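Side-chain contact in c-di-GMP synthase (PDB 6WT9), which makes the second messenger 3',3'-c-di-GMP from two GTP molecules in a bacterial CBASS antiphage defence system: residues S85-T90 against S96-L101. Numbering follows the deposited sequence.
Sequences SVMTNT and SDIDLL
Val86 joins the short helix to the incoming strand by sending its two methyl groups to different partners. CG2 lies against the extended lead-in to the strand, 3.3 Å from Ser96 OG and 3.6 Å from Asp97 O, whereas CG1 packs on the tip of Ile98, 4.2 Å from CD1. The valine torsion sets this division: CG1 stands anti to the backbone N (chi1 165°), which leaves CG2 beside that N and facing the lead-in. Met87, a selenomethionine, adds its SE atom to the same Ile98 methyl. Alongside these side-chain contacts, water 1 links the two backbones: it accepts from Val86 N and donates to Asp97 O at 2.7 Å. That carbonyl also receives the hydroxyl of Ser96, with OG lying in the carbonyl plane on a lone pair, so two donors grip it and the serine hydroxyl reaches forward along its own chain. Behind Val86, the helix closes in a Schellman motif at Asn89, and Ser85 O takes Thr88 N and Thr90 N from opposite faces of its plane. Thr57 of helix 54-71 touches Val86, while the backbone of Ile98 is hydrogen-bonded to that of Asp188 in strand 185-194. Ser85 opening the short helix and Asp97 and Asp99 at the entry to the next strand match the Gly-Ser and Asp-X-Asp signature of the nucleotidyltransferase fold; in relatives such aspartates bind the catalytic metal ions.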
ATOM      1  N   SER A  85       1.057   0.687   3.177  1.00 19.34           N
ATOM      2  CA  SER A  85      -0.329   0.355   2.861  1.00 19.68           C
ATOM      3  C   SER A  85      -1.179   0.205   4.118  1.00 16.94           C
ATOM      4  O   SER A  85      -2.394   0.434   4.075  1.00 18.65           O
ATOM      5  CB  SER A  85      -0.376  -0.930   2.034  1.00 23.71           C
ATOM      6  OG  SER A  85       0.353  -0.788   0.829  1.00 33.30           O
ATOM      7  N   VAL A  86      -0.563  -0.176   5.239  1.00 17.12           N
ATOM      8  CA  VAL A  86      -1.305  -0.338   6.487  1.00 17.25           C
ATOM      9  C   VAL A  86      -1.949   0.980   6.905  1.00 15.39           C
ATOM     10  O   VAL A  86      -3.088   1.006   7.387  1.00 15.60           O
ATOM     11  CB  VAL A  86      -0.377  -0.893   7.584  1.00 21.55           C
ATOM     12  CG1 VAL A  86      -0.994  -0.719   8.964  1.00 25.40           C
ATOM     13  CG2 VAL A  86      -0.075  -2.360   7.322  1.00 23.87           C
HETATM   14  N   MSE A  87      -1.244   2.089   6.709  1.00 10.74           N
HETATM   15  CA  MSE A  87      -1.740   3.397   7.123  1.00 10.85           C
HETATM   16  C   MSE A  87      -2.935   3.878   6.294  1.00 19.01           C
HETATM   17  O   MSE A  87      -3.670   4.769   6.718  1.00 11.08           O
HETATM   18  CB  MSE A  87      -0.612   4.427   7.059  1.00 28.80           C
HETATM   19  CG  MSE A  87       0.549   4.100   7.980  1.00 33.19           C
HETATM   20 SE   MSE A  87      -0.067   3.720   9.792  1.00 41.83          SE
HETATM   21  CE  MSE A  87      -0.888   5.442  10.187  1.00 25.10           C
ATOM     22  N   THR A  88      -3.124   3.294   5.111  1.00 10.88           N
ATOM     23  CA  THR A  88      -4.315   3.540   4.310  1.00 10.98           C
ATOM     24  C   THR A  88      -5.246   2.338   4.257  1.00 11.08           C
ATOM     25  O   THR A  88      -6.253   2.387   3.544  1.00 21.01           O
ATOM     26  CB  THR A  88      -3.936   3.953   2.880  1.00 10.85           C
ATOM     27  OG1 THR A  88      -2.978   3.030   2.347  1.00 10.68           O
ATOM     28  CG2 THR A  88      -3.355   5.359   2.862  1.00 17.58           C
ATOM     29  N   ASN A  89      -4.933   1.265   4.981  1.00 11.07           N
ATOM     30  CA  ASN A  89      -5.755   0.054   4.999  1.00 12.09           C
ATOM     31  C   ASN A  89      -6.000  -0.464   3.582  1.00 15.50           C
ATOM     32  O   ASN A  89      -7.071  -0.981   3.255  1.00 11.22           O
ATOM     33  CB  ASN A  89      -7.073   0.299   5.739  1.00 11.40           C
ATOM     34  CG  ASN A  89      -7.785  -0.988   6.111  1.00 17.91           C
ATOM     35  OD1 ASN A  89      -7.158  -2.038   6.259  1.00 15.78           O
ATOM     36  ND2 ASN A  89      -9.103  -0.914   6.261  1.00 18.93           N
ATOM     37  N   THR A  90      -4.992  -0.310   2.724  1.00 12.14           N
ATOM     38  CA  THR A  90      -5.026  -0.832   1.364  1.00 12.82           C
ATOM     39  C   THR A  90      -4.122  -2.044   1.193  1.00 19.55           C
ATOM     40  O   THR A  90      -3.953  -2.527   0.068  1.00 16.06           O
ATOM     41  CB  THR A  90      -4.638   0.254   0.360  1.00 12.92           C
ATOM     42  OG1 THR A  90      -3.354   0.786   0.703  1.00 11.34           O
ATOM     43  CG2 THR A  90      -5.667   1.378   0.360  1.00 13.69           C
ATOM     44  N   SER A  96       1.038  -8.136   6.761  1.00 33.36           N
ATOM     45  CA  SER A  96       1.551  -6.918   6.153  1.00 33.75           C
ATOM     46  C   SER A  96       2.586  -6.271   7.063  1.00 34.80           C
ATOM     47  O   SER A  96       2.350  -6.085   8.261  1.00 40.11           O
ATOM     48  CB  SER A  96       0.407  -5.945   5.876  1.00 33.16           C
ATOM     49  OG  SER A  96       0.885  -4.747   5.291  1.00 37.39           O
ATOM     50  N   ASP A  97       3.739  -5.932   6.496  1.00 28.07           N
ATOM     51  CA  ASP A  97       4.746  -5.206   7.248  1.00 39.40           C
ATOM     52  C   ASP A  97       4.365  -3.730   7.330  1.00 37.90           C
ATOM     53  O   ASP A  97       3.368  -3.279   6.759  1.00 35.16           O
ATOM     54  CB  ASP A  97       6.125  -5.394   6.620  1.00 46.10           C
ATOM     55  CG  ASP A  97       6.136  -5.101   5.134  1.00 55.46           C
ATOM     56  OD1 ASP A  97       5.927  -3.930   4.752  1.00 58.57           O
ATOM     57  OD2 ASP A  97       6.358  -6.044   4.347  1.00 59.54           O
ATOM     58  N   ILE A  98       5.172  -2.963   8.058  1.00 28.92           N
ATOM     59  CA  ILE A  98       4.935  -1.540   8.245  1.00 22.56           C
ATOM     60  C   ILE A  98       6.280  -0.829   8.223  1.00 24.67           C
ATOM     61  O   ILE A  98       7.312  -1.400   8.589  1.00 26.60           O
ATOM     62  CB  ILE A  98       4.166  -1.258   9.560  1.00 20.75           C
ATOM     63  CG1 ILE A  98       3.676   0.189   9.612  1.00 19.73           C
ATOM     64  CG2 ILE A  98       5.030  -1.581  10.771  1.00 22.06           C
ATOM     65  CD1 ILE A  98       2.669   0.446  10.713  1.00 17.12           C
ATOM     66  N   ASP A  99       6.270   0.417   7.765  1.00 26.43           N
ATOM     67  CA  ASP A  99       7.472   1.235   7.703  1.00 30.15           C
ATOM     68  C   ASP A  99       7.417   2.294   8.794  1.00 26.88           C
ATOM     69  O   ASP A  99       6.413   3.004   8.930  1.00 27.03           O
ATOM     70  CB  ASP A  99       7.630   1.889   6.329  1.00 40.25           C
ATOM     71  CG  ASP A  99       8.091   0.911   5.265  1.00 48.91           C
ATOM     72  OD1 ASP A  99       8.041  -0.313   5.512  1.00 52.05           O
ATOM     73  OD2 ASP A  99       8.514   1.366   4.181  1.00 51.16           O
ATOM     74  N   LEU A 100       8.493   2.391   9.567  1.00 17.01           N
ATOM     75  CA  LEU A 100       8.627   3.372  10.633  1.00 16.42           C
ATOM     76  C   LEU A 100       9.594   4.454  10.176  1.00 16.29           C
ATOM     77  O   LEU A 100      10.774   4.172   9.936  1.00 12.71           O
ATOM     78  CB  LEU A 100       9.125   2.715  11.921  1.00 14.73           C
ATOM     79  CG  LEU A 100       9.469   3.677  13.056  1.00 14.48           C
ATOM     80  CD1 LEU A 100       8.218   4.381  13.552  1.00 21.02           C
ATOM     81  CD2 LEU A 100      10.169   2.943  14.184  1.00 12.75           C
ATOM     82  N   LEU A 101       9.094   5.681  10.052  1.00 16.06           N
ATOM     83  CA  LEU A 101       9.914   6.814   9.647  1.00 16.57           C
ATOM     84  C   LEU A 101      10.499   7.499  10.875  1.00 16.47           C
ATOM     85  O   LEU A 101       9.774   7.800  11.830  1.00 15.78           O
ATOM     86  CB  LEU A 101       9.093   7.809   8.825  1.00 21.93           C
ATOM     87  CG  LEU A 101       8.750   7.384   7.396  1.00 19.66           C
ATOM     88  CD1 LEU A 101       7.773   8.356   6.769  1.00 22.78           C
ATOM     89  CD2 LEU A 101      10.013   7.298   6.565  1.00 21.28           C
TER
HETATM   90  O   HOH W   1       2.333  -1.649   4.870  1.00 38.94           O